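Local atomic coordinates of predicted protein (Acinetobacter sp. RUH2624, PDB entry 4MEA), a protein that hydrolyses epoxides as a secreted Cif-type enzyme of the alpha/beta hydrolase fold and is a likely virulence factor. Residues W71-P76 against W306-N311; H65-T70 against S205-T210. All coordinates share one frame; numbering follows the deposited sequence.

Contact 1 (W71-P76 against W306-N311); sequences WKMWEP and WMVEEN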
ATOM      1  N   TRP A  71      14.771  -7.243  19.493  1.00 11.36           N
ATOM      2  CA  TRP A  71      16.007  -6.876  20.187  1.00  9.75           C
ATOM      3  C   TRP A  71      17.222  -7.401  19.406  1.00  9.61           C
ATOM      4  O   TRP A  71      18.275  -6.763  19.367  1.00  7.64           O
ATOM      5  CB  TRP A  71      16.024  -7.488  21.609  1.00  6.94           C
ATOM      6  CG  TRP A  71      16.360  -8.934  21.544  1.00  9.47           C
ATOM      7  CD1 TRP A  71      15.489  -9.970  21.398  1.00  9.85           C
ATOM      8  CD2 TRP A  71      17.675  -9.507  21.547  1.00 10.28           C
ATOM      9  NE1 TRP A  71      16.182 -11.158  21.317  1.00  9.74           N
ATOM     10  CE2 TRP A  71      17.524 -10.898  21.403  1.00  9.94           C
ATOM     11  CE3 TRP A  71      18.965  -8.976  21.649  1.00 11.71           C
ATOM     12  CZ2 TRP A  71      18.614 -11.768  21.363  1.00  8.49           C
ATOM     13  CZ3 TRP A  71      20.048  -9.846  21.617  1.00 11.81           C
ATOM     14  CH2 TRP A  71      19.865 -11.218  21.470  1.00 11.45           C
ATOM     15  N   LYS A  72      17.064  -8.580  18.805  1.00  8.29           N
ATOM     16  CA  LYS A  72      18.147  -9.297  18.120  1.00 12.54           C
ATOM     17  C   LYS A  72      18.924  -8.450  17.113  1.00 10.29           C
ATOM     18  O   LYS A  72      20.108  -8.695  16.881  1.00  8.63           O
ATOM     19  CB  LYS A  72      17.588 -10.554  17.431  1.00  7.46           C
ATOM     20  CG  LYS A  72      18.613 -11.427  16.695  1.00  9.81           C
ATOM     21  CD  LYS A  72      19.525 -12.165  17.678  1.00  9.15           C
ATOM     22  CE  LYS A  72      20.341 -13.233  16.970  1.00  5.76           C
ATOM     23  NZ  LYS A  72      21.158 -14.000  17.950  1.00 11.04           N
ATOM     24  N   MET A  73      18.276  -7.445  16.524  1.00  7.83           N
ATOM     25  CA  MET A  73      18.937  -6.651  15.492  1.00  7.37           C
ATOM     26  C   MET A  73      20.131  -5.910  16.073  1.00 15.78           C
ATOM     27  O   MET A  73      21.052  -5.545  15.354  1.00 10.98           O
ATOM     28  CB  MET A  73      17.968  -5.661  14.826  1.00  9.59           C
ATOM     29  CG  MET A  73      17.496  -4.498  15.720  1.00  7.52           C
ATOM     30  SD  MET A  73      16.844  -3.122  14.718  1.00  9.65           S
ATOM     31  CE  MET A  73      18.354  -2.346  14.133  1.00  9.97           C
ATOM     32  N   TRP A  74      20.120  -5.708  17.386  1.00 12.61           N
ATOM     33  CA  TRP A  74      21.166  -4.925  18.032  1.00 12.92           C
ATOM     34  C   TRP A  74      22.362  -5.749  18.535  1.00 13.99           C
ATOM     35  O   TRP A  74      23.390  -5.188  18.899  1.00 16.64           O
ATOM     36  CB  TRP A  74      20.570  -4.126  19.190  1.00  8.48           C
ATOM     37  CG  TRP A  74      19.443  -3.207  18.788  1.00  8.93           C
ATOM     38  CD1 TRP A  74      18.120  -3.338  19.116  1.00  8.27           C
ATOM     39  CD2 TRP A  74      19.545  -2.017  17.997  1.00 13.38           C
ATOM     40  NE1 TRP A  74      17.391  -2.299  18.570  1.00 10.13           N
ATOM     41  CE2 TRP A  74      18.244  -1.473  17.884  1.00 11.92           C
ATOM     42  CE3 TRP A  74      20.607  -1.353  17.377  1.00 10.36           C
ATOM     43  CZ2 TRP A  74      17.981  -0.298  17.169  1.00  7.91           C
ATOM     44  CZ3 TRP A  74      20.344  -0.183  16.673  1.00 10.71           C
ATOM     45  CH2 TRP A  74      19.042   0.330  16.574  1.00 12.52           C
ATOM     46  N   GLU A  75      22.234  -7.072  18.534  1.00 10.65           N
ATOM     47  CA  GLU A  75      23.221  -7.936  19.196  1.00  7.31           C
ATOM     48  C   GLU A  75      24.698  -7.617  18.895  1.00 13.38           C
ATOM     49  O   GLU A  75      25.512  -7.520  19.817  1.00 15.75           O
ATOM     50  CB  GLU A  75      22.923  -9.420  18.944  1.00 13.14           C
ATOM     51  CG  GLU A  75      23.727 -10.369  19.843  1.00  9.91           C
ATOM     52  CD  GLU A  75      23.435 -11.836  19.584  1.00 16.61           C
ATOM     53  OE1 GLU A  75      23.133 -12.195  18.428  1.00 21.92           O
ATOM     54  OE2 GLU A  75      23.492 -12.633  20.547  1.00 18.03           O
ATOM     55  N   PRO A  76      25.058  -7.460  17.614  1.00 18.58           N
ATOM     56  CA  PRO A  76      26.484  -7.214  17.356  1.00 20.89           C
ATOM     57  C   PRO A  76      26.981  -5.892  17.947  1.00 16.54           C
ATOM     58  O   PRO A  76      28.128  -5.824  18.391  1.00 14.86           O
ATOM     59  CB  PRO A  76      26.588  -7.226  15.822  1.00 24.40           C
ATOM     60  CG  PRO A  76      25.191  -7.120  15.320  1.00 23.47           C
ATOM     61  CD  PRO A  76      24.291  -7.677  16.375  1.00 15.32           C
ATOM     62  N   TRP A 306      18.056  -2.277   6.811  1.00  7.81           N
ATOM     63  CA  TRP A 306      18.427  -3.157   7.919  1.00  8.38           C
ATOM     64  C   TRP A 306      19.891  -2.902   8.263  1.00 16.39           C
ATOM     65  O   TRP A 306      20.772  -3.711   7.961  1.00 12.39           O
ATOM     66  CB  TRP A 306      18.161  -4.618   7.532  1.00  6.58           C
ATOM     67  CG  TRP A 306      16.845  -4.762   6.815  1.00  7.29           C
ATOM     68  CD1 TRP A 306      16.654  -5.014   5.489  1.00 12.25           C
ATOM     69  CD2 TRP A 306      15.539  -4.619   7.391  1.00 14.58           C
ATOM     70  NE1 TRP A 306      15.309  -5.051   5.202  1.00 11.99           N
ATOM     71  CE2 TRP A 306      14.602  -4.812   6.351  1.00 14.06           C
ATOM     72  CE3 TRP A 306      15.070  -4.345   8.683  1.00 12.74           C
ATOM     73  CZ2 TRP A 306      13.224  -4.747   6.564  1.00  7.13           C
ATOM     74  CZ3 TRP A 306      13.689  -4.279   8.896  1.00  9.61           C
ATOM     75  CH2 TRP A 306      12.786  -4.476   7.837  1.00  8.00           C
ATOM     76  N   MET A 307      20.131  -1.767   8.916  1.00  7.49           N
ATOM     77  CA  MET A 307      21.445  -1.137   8.906  1.00  8.05           C
ATOM     78  C   MET A 307      22.533  -1.909   9.641  1.00 13.01           C
ATOM     79  O   MET A 307      23.683  -1.901   9.215  1.00 11.70           O
ATOM     80  CB  MET A 307      21.351   0.292   9.435  1.00 10.44           C
ATOM     81  CG  MET A 307      20.421   1.188   8.611  1.00 14.40           C
ATOM     82  SD  MET A 307      20.301   2.839   9.327  1.00 12.79           S
ATOM     83  CE  MET A 307      21.982   3.427   9.149  1.00 11.27           C
ATOM     84  N   VAL A 308      22.174  -2.567  10.740  1.00 13.07           N
ATOM     85  CA  VAL A 308      23.136  -3.377  11.478  1.00  6.45           C
ATOM     86  C   VAL A 308      23.447  -4.711  10.767  1.00 12.89           C
ATOM     87  O   VAL A 308      24.606  -5.141  10.722  1.00 14.19           O
ATOM     88  CB  VAL A 308      22.678  -3.607  12.939  1.00 10.39           C
ATOM     89  CG1 VAL A 308      23.664  -4.505  13.679  1.00 14.81           C
ATOM     90  CG2 VAL A 308      22.531  -2.258  13.647  1.00  6.29           C
ATOM     91  N   GLU A 309      22.434  -5.355  10.194  1.00  7.78           N
ATOM     92  CA  GLU A 309      22.682  -6.543   9.367  1.00 11.35           C
ATOM     93  C   GLU A 309      23.645  -6.223   8.213  1.00 19.50           C
ATOM     94  O   GLU A 309      24.593  -6.960   7.965  1.00 11.10           O
ATOM     95  CB  GLU A 309      21.376  -7.120   8.792  1.00 12.47           C
ATOM     96  CG  GLU A 309      20.409  -7.735   9.807  1.00 10.80           C
ATOM     97  CD  GLU A 309      20.794  -9.152  10.229  1.00 14.96           C
ATOM     98  OE1 GLU A 309      19.953  -9.826  10.871  1.00 14.80           O
ATOM     99  OE2 GLU A 309      21.928  -9.591   9.922  1.00 16.29           O
ATOM    100  N   GLU A 310      23.405  -5.112   7.520  1.00 13.24           N
ATOM    101  CA  GLU A 310      24.137  -4.790   6.288  1.00  9.17           C
ATOM    102  C   GLU A 310      25.451  -4.022   6.485  1.00 11.48           C
ATOM    103  O   GLU A 310      26.326  -4.033   5.617  1.00 13.15           O
ATOM    104  CB  GLU A 310      23.237  -3.994   5.348  1.00 10.47           C
ATOM    105  CG  GLU A 310      21.861  -4.589   5.133  1.00  8.17           C
ATOM    106  CD  GLU A 310      21.033  -3.743   4.196  1.00 12.88           C
ATOM    107  OE1 GLU A 310      21.565  -3.372   3.130  1.00 16.65           O
ATOM    108  OE2 GLU A 310      19.867  -3.425   4.534  1.00 10.84           O
ATOM    109  N   ASN A 311      25.595  -3.347   7.614  1.00 11.77           N
ATOM    110  CA  ASN A 311      26.729  -2.446   7.788  1.00 12.98           C
ATOM    111  C   ASN A 311      26.946  -2.155   9.268  1.00 13.19           C
ATOM    112  O   ASN A 311      26.884  -1.006   9.704  1.00 17.64           O
ATOM    113  CB  ASN A 311      26.503  -1.156   6.983  1.00 12.52           C
ATOM    114  CG  ASN A 311      27.770  -0.321   6.823  1.00 14.45           C
ATOM    115  OD1 ASN A 311      28.831  -0.680   7.330  1.00 15.55           O
ATOM    116  ND2 ASN A 311      27.661   0.800   6.099  1.00 11.86           N
TER
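Met73 and Val308 mark the closest backbone approach, CA to CA 6.7 Å, between a 3-10 turn that runs on into helix 75-81 and the opening turn of helix 307-323. No hydrogen bond crosses the contact; it is apolar packing centred on Val308, whose CB points at 71-76. One branch, CG1, swings anti to the backbone N (chi1 178°) and touches both the carbonyl O of Met73, at 3.3 Å, and CG of the Pro76 ring. This last pair is tight, Pro76 CG to Val308 CG1 measuring 3.4 Å. The other branch, CG2, is approached by Met73 CE at 4.2 Å and, obliquely, by Trp74 CZ3 at 4.3 Å. That Met73 methyl also sits over one face of the Trp74 indole near its rim. Each segment is braced internally: Lys72 NZ forms a salt bridge with Glu75 OE1 (2.7 Å), and at the N-cap Trp306 N donates to Glu310 OE2 at 3.1 Å. Glu310 OE1 reaches outward to the backbone N atoms of Gly304, Gly213 and Lys214. Trp74 continues inward to strands 128-133 and 151-157. The pairing is part of the alpha/beta hydrolase fold: the 3-10 turn and the first residues of the helix after the HGFG loop pack against the C-terminal helix that follows the last strand of the sheet.

Contact 2 (H65-T70 against S205-T210); sequences HGFGST and SYFIKT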
ATOM      1  N   HIS A  65      14.276  -1.590  18.652  1.00 11.35           N
ATOM      2  CA  HIS A  65      14.076  -2.063  17.281  1.00  4.95           C
ATOM      3  C   HIS A  65      12.756  -1.581  16.682  1.00  9.46           C
ATOM      4  O   HIS A  65      11.967  -0.901  17.343  1.00 12.47           O
ATOM      5  CB  HIS A  65      14.071  -3.599  17.280  1.00  7.92           C
ATOM      6  CG  HIS A  65      12.810  -4.191  17.834  1.00  5.67           C
ATOM      7  ND1 HIS A  65      11.705  -4.455  17.052  1.00  6.10           N
ATOM      8  CD2 HIS A  65      12.466  -4.532  19.099  1.00  8.05           C
ATOM      9  CE1 HIS A  65      10.740  -4.948  17.808  1.00 13.70           C
ATOM     10  NE2 HIS A  65      11.177  -5.008  19.055  1.00 10.54           N
ATOM     11  N   GLY A  66      12.511  -1.962  15.431  1.00  5.44           N
ATOM     12  CA  GLY A  66      11.246  -1.680  14.770  1.00  8.14           C
ATOM     13  C   GLY A  66      10.680  -2.881  14.030  1.00 10.61           C
ATOM     14  O   GLY A  66      10.980  -4.030  14.373  1.00 11.92           O
ATOM     15  N   PHE A  67       9.872  -2.610  13.000  1.00  2.63           N
ATOM     16  CA  PHE A  67       9.149  -3.643  12.259  1.00 13.26           C
ATOM     17  C   PHE A  67      10.090  -4.544  11.472  1.00 12.76           C
ATOM     18  O   PHE A  67      11.025  -4.064  10.830  1.00 11.48           O
ATOM     19  CB  PHE A  67       8.156  -2.980  11.302  1.00 10.09           C
ATOM     20  CG  PHE A  67       7.337  -3.950  10.505  1.00  5.95           C
ATOM     21  CD1 PHE A  67       6.276  -4.625  11.089  1.00  9.34           C
ATOM     22  CD2 PHE A  67       7.591  -4.147   9.157  1.00  7.45           C
ATOM     23  CE1 PHE A  67       5.495  -5.506  10.353  1.00 11.80           C
ATOM     24  CE2 PHE A  67       6.813  -5.032   8.410  1.00  9.01           C
ATOM     25  CZ  PHE A  67       5.761  -5.706   9.014  1.00 12.28           C
ATOM     26  N   GLY A  68       9.832  -5.848  11.518  1.00  6.19           N
ATOM     27  CA  GLY A  68      10.701  -6.822  10.875  1.00  4.03           C
ATOM     28  C   GLY A  68      11.876  -7.239  11.742  1.00 11.47           C
ATOM     29  O   GLY A  68      12.659  -8.119  11.362  1.00  9.03           O
ATOM     30  N   SER A  69      11.995  -6.617  12.914  1.00  9.77           N
ATOM     31  CA  SER A  69      13.108  -6.883  13.819  1.00  8.61           C
ATOM     32  C   SER A  69      12.630  -7.220  15.234  1.00 10.00           C
ATOM     33  O   SER A  69      11.438  -7.178  15.525  1.00 10.09           O
ATOM     34  CB  SER A  69      14.042  -5.667  13.887  1.00 13.44           C
ATOM     35  OG  SER A  69      14.474  -5.258  12.595  1.00 10.82           O
ATOM     36  N   THR A  70      13.581  -7.569  16.096  1.00 12.33           N
ATOM     37  CA  THR A  70      13.359  -7.653  17.537  1.00 12.03           C
ATOM     38  C   THR A  70      14.626  -7.094  18.176  1.00 10.03           C
ATOM     39  O   THR A  70      15.463  -6.532  17.474  1.00  8.64           O
ATOM     40  CB  THR A  70      13.134  -9.110  18.022  1.00 14.01           C
ATOM     41  OG1 THR A  70      14.323  -9.876  17.810  1.00  6.79           O
ATOM     42  CG2 THR A  70      11.974  -9.757  17.281  1.00 10.54           C
ATOM     43  N   SER A 205      10.055 -12.220   3.231  1.00  7.43           N
ATOM     44  CA  SER A 205      11.226 -12.454   2.385  1.00 11.04           C
ATOM     45  C   SER A 205      11.327 -11.351   1.330  1.00 13.05           C
ATOM     46  O   SER A 205      12.398 -10.774   1.114  1.00 12.15           O
ATOM     47  CB  SER A 205      11.180 -13.833   1.716  1.00 13.34           C
ATOM     48  OG  SER A 205      11.480 -14.866   2.646  1.00  8.61           O
ATOM     49  N   TYR A 206      10.206 -11.058   0.680  1.00  7.42           N
ATOM     50  CA  TYR A 206      10.186 -10.034  -0.362  1.00  7.32           C
ATOM     51  C   TYR A 206      10.344  -8.633   0.247  1.00  7.64           C
ATOM     52  O   TYR A 206      11.175  -7.838  -0.197  1.00  8.31           O
ATOM     53  CB  TYR A 206       8.905 -10.130  -1.209  1.00  6.34           C
ATOM     54  CG  TYR A 206       8.953  -9.219  -2.412  1.00  6.79           C
ATOM     55  CD1 TYR A 206       9.565  -9.630  -3.590  1.00  9.43           C
ATOM     56  CD2 TYR A 206       8.420  -7.935  -2.352  1.00  9.34           C
ATOM     57  CE1 TYR A 206       9.635  -8.790  -4.684  1.00 12.67           C
ATOM     58  CE2 TYR A 206       8.483  -7.091  -3.435  1.00  7.94           C
ATOM     59  CZ  TYR A 206       9.094  -7.523  -4.598  1.00 10.06           C
ATOM     60  OH  TYR A 206       9.153  -6.670  -5.680  1.00 15.61           O
ATOM     61  N   PHE A 207       9.558  -8.343   1.278  1.00  5.91           N
ATOM     62  CA  PHE A 207       9.620  -7.054   1.968  1.00  5.32           C
ATOM     63  C   PHE A 207      11.032  -6.737   2.498  1.00  9.53           C
ATOM     64  O   PHE A 207      11.580  -5.663   2.230  1.00  9.49           O
ATOM     65  CB  PHE A 207       8.615  -7.050   3.130  1.00  7.88           C
ATOM     66  CG  PHE A 207       8.525  -5.740   3.865  1.00 10.66           C
ATOM     67  CD1 PHE A 207       7.565  -4.799   3.522  1.00 11.65           C
ATOM     68  CD2 PHE A 207       9.383  -5.464   4.923  1.00  7.65           C
ATOM     69  CE1 PHE A 207       7.475  -3.590   4.212  1.00 10.95           C
ATOM     70  CE2 PHE A 207       9.304  -4.268   5.623  1.00  5.81           C
ATOM     71  CZ  PHE A 207       8.347  -3.324   5.266  1.00 12.00           C
ATOM     72  N   ILE A 208      11.615  -7.670   3.249  1.00  5.90           N
ATOM     73  CA  ILE A 208      12.958  -7.469   3.815  1.00  7.15           C
ATOM     74  C   ILE A 208      14.035  -7.290   2.724  1.00 12.02           C
ATOM     75  O   ILE A 208      14.849  -6.365   2.792  1.00  8.64           O
ATOM     76  CB  ILE A 208      13.349  -8.621   4.782  1.00  8.58           C
ATOM     77  CG1 ILE A 208      12.520  -8.550   6.067  1.00  5.61           C
ATOM     78  CG2 ILE A 208      14.839  -8.588   5.106  1.00 12.24           C
ATOM     79  CD1 ILE A 208      12.617  -9.820   6.912  1.00  6.00           C
ATOM     80  N   LYS A 209      14.047  -8.165   1.723  1.00  7.37           N
ATOM     81  CA  LYS A 209      15.025  -8.017   0.639  1.00  6.92           C
ATOM     82  C   LYS A 209      14.846  -6.692  -0.126  1.00  9.41           C
ATOM     83  O   LYS A 209      15.826  -6.050  -0.492  1.00 12.50           O
ATOM     84  CB  LYS A 209      14.995  -9.212  -0.308  1.00  4.23           C
ATOM     85  CG  LYS A 209      15.832 -10.391   0.169  1.00 12.08           C
ATOM     86  CD  LYS A 209      15.778 -11.497  -0.855  1.00 20.82           C
ATOM     87  CE  LYS A 209      16.799 -12.571  -0.582  1.00 27.15           C
ATOM     88  NZ  LYS A 209      16.705 -13.623  -1.627  1.00 31.32           N
ATOM     89  N   THR A 210      13.599  -6.268  -0.331  1.00  8.19           N
ATOM     90  CA  THR A 210      13.319  -5.015  -1.039  1.00  7.29           C
ATOM     91  C   THR A 210      13.993  -3.818  -0.383  1.00  9.77           C
ATOM     92  O   THR A 210      14.568  -2.964  -1.054  1.00 11.14           O
ATOM     93  CB  THR A 210      11.789  -4.740  -1.120  1.00  6.59           C
ATOM     94  OG1 THR A 210      11.197  -5.657  -2.043  1.00  7.55           O
ATOM     95  CG2 THR A 210      11.513  -3.319  -1.615  1.00 10.18           C
TER
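Phe67 meets Phe207 where the HGFG loop, the counterpart of the HGXP oxyanion-hole motif of alpha/beta hydrolase-fold epoxide hydrolases, faces helix 200-211. The aromatic contact is an offset T-shaped stack: ring centroids lie 5.5 Å apart and the planes stand at 86°. Phe67 supplies the edge, its CD2 and CE2 directed at the CE2 and CZ of Phe207, over one face of that ring; the closest pair is Phe67 CE2 to Phe207 CE2 at 3.8 Å. Both rings extend with CG anti to the backbone N, chi1 -179° in Phe67 and -176° in Phe207, which brings the two rings together between loop and helix. The cluster grows beyond the pair, since Phe67 also meets Phe186 and Phe204, and Phe207 meets Phe203 and Tyr211.

Polar bonds shape each partner rather than joining them. Residues Gly66 to Ser69 form a type II turn with Gly68 at its third position, and Gly66 O is gripped from opposite faces of its plane by Ser69 N and His65 ND1, the latter bond 2.8 Å long. Phe67 N donates to Asp134 OD2, consistent with an oxyanion-hole role for this backbone N-H. The helix is also buried against the second subunit, whose Phe188 stacks edge-to-face on Tyr206 and packs on Phe207 and Thr210. One turn later, Thr210 OG1 bonds to Tyr206 O at 2.9 Å from above the carbonyl plane, and Thr210 OG1 also lies 3.3 Å above one face of the Tyr206 ring, offset toward its rim.

Overall arrangement
From the N terminus, the chain leaves strand 61-64 through 65-70 and runs directly into 71-76, so one continuous stretch supplies the first half of both contacts. Contact 2 closes first, 134 residues on, at helix 200-211, in the helical insertion between strands 151-157 and 267-272; contact 1 closes a 229-residue loop at helix 307-323, after the last strand, 295-300. The segments alternate, so the two closures cross. Their centres lie about 11 Å apart, and the contacts touch directly: Trp306 NE1 probably hydrogen-bonds to Ile208 O (2.8 Å), tying the start of the C-terminal helix to the inserted helix, while the ring of Trp306 packs on the Phe67 backbone.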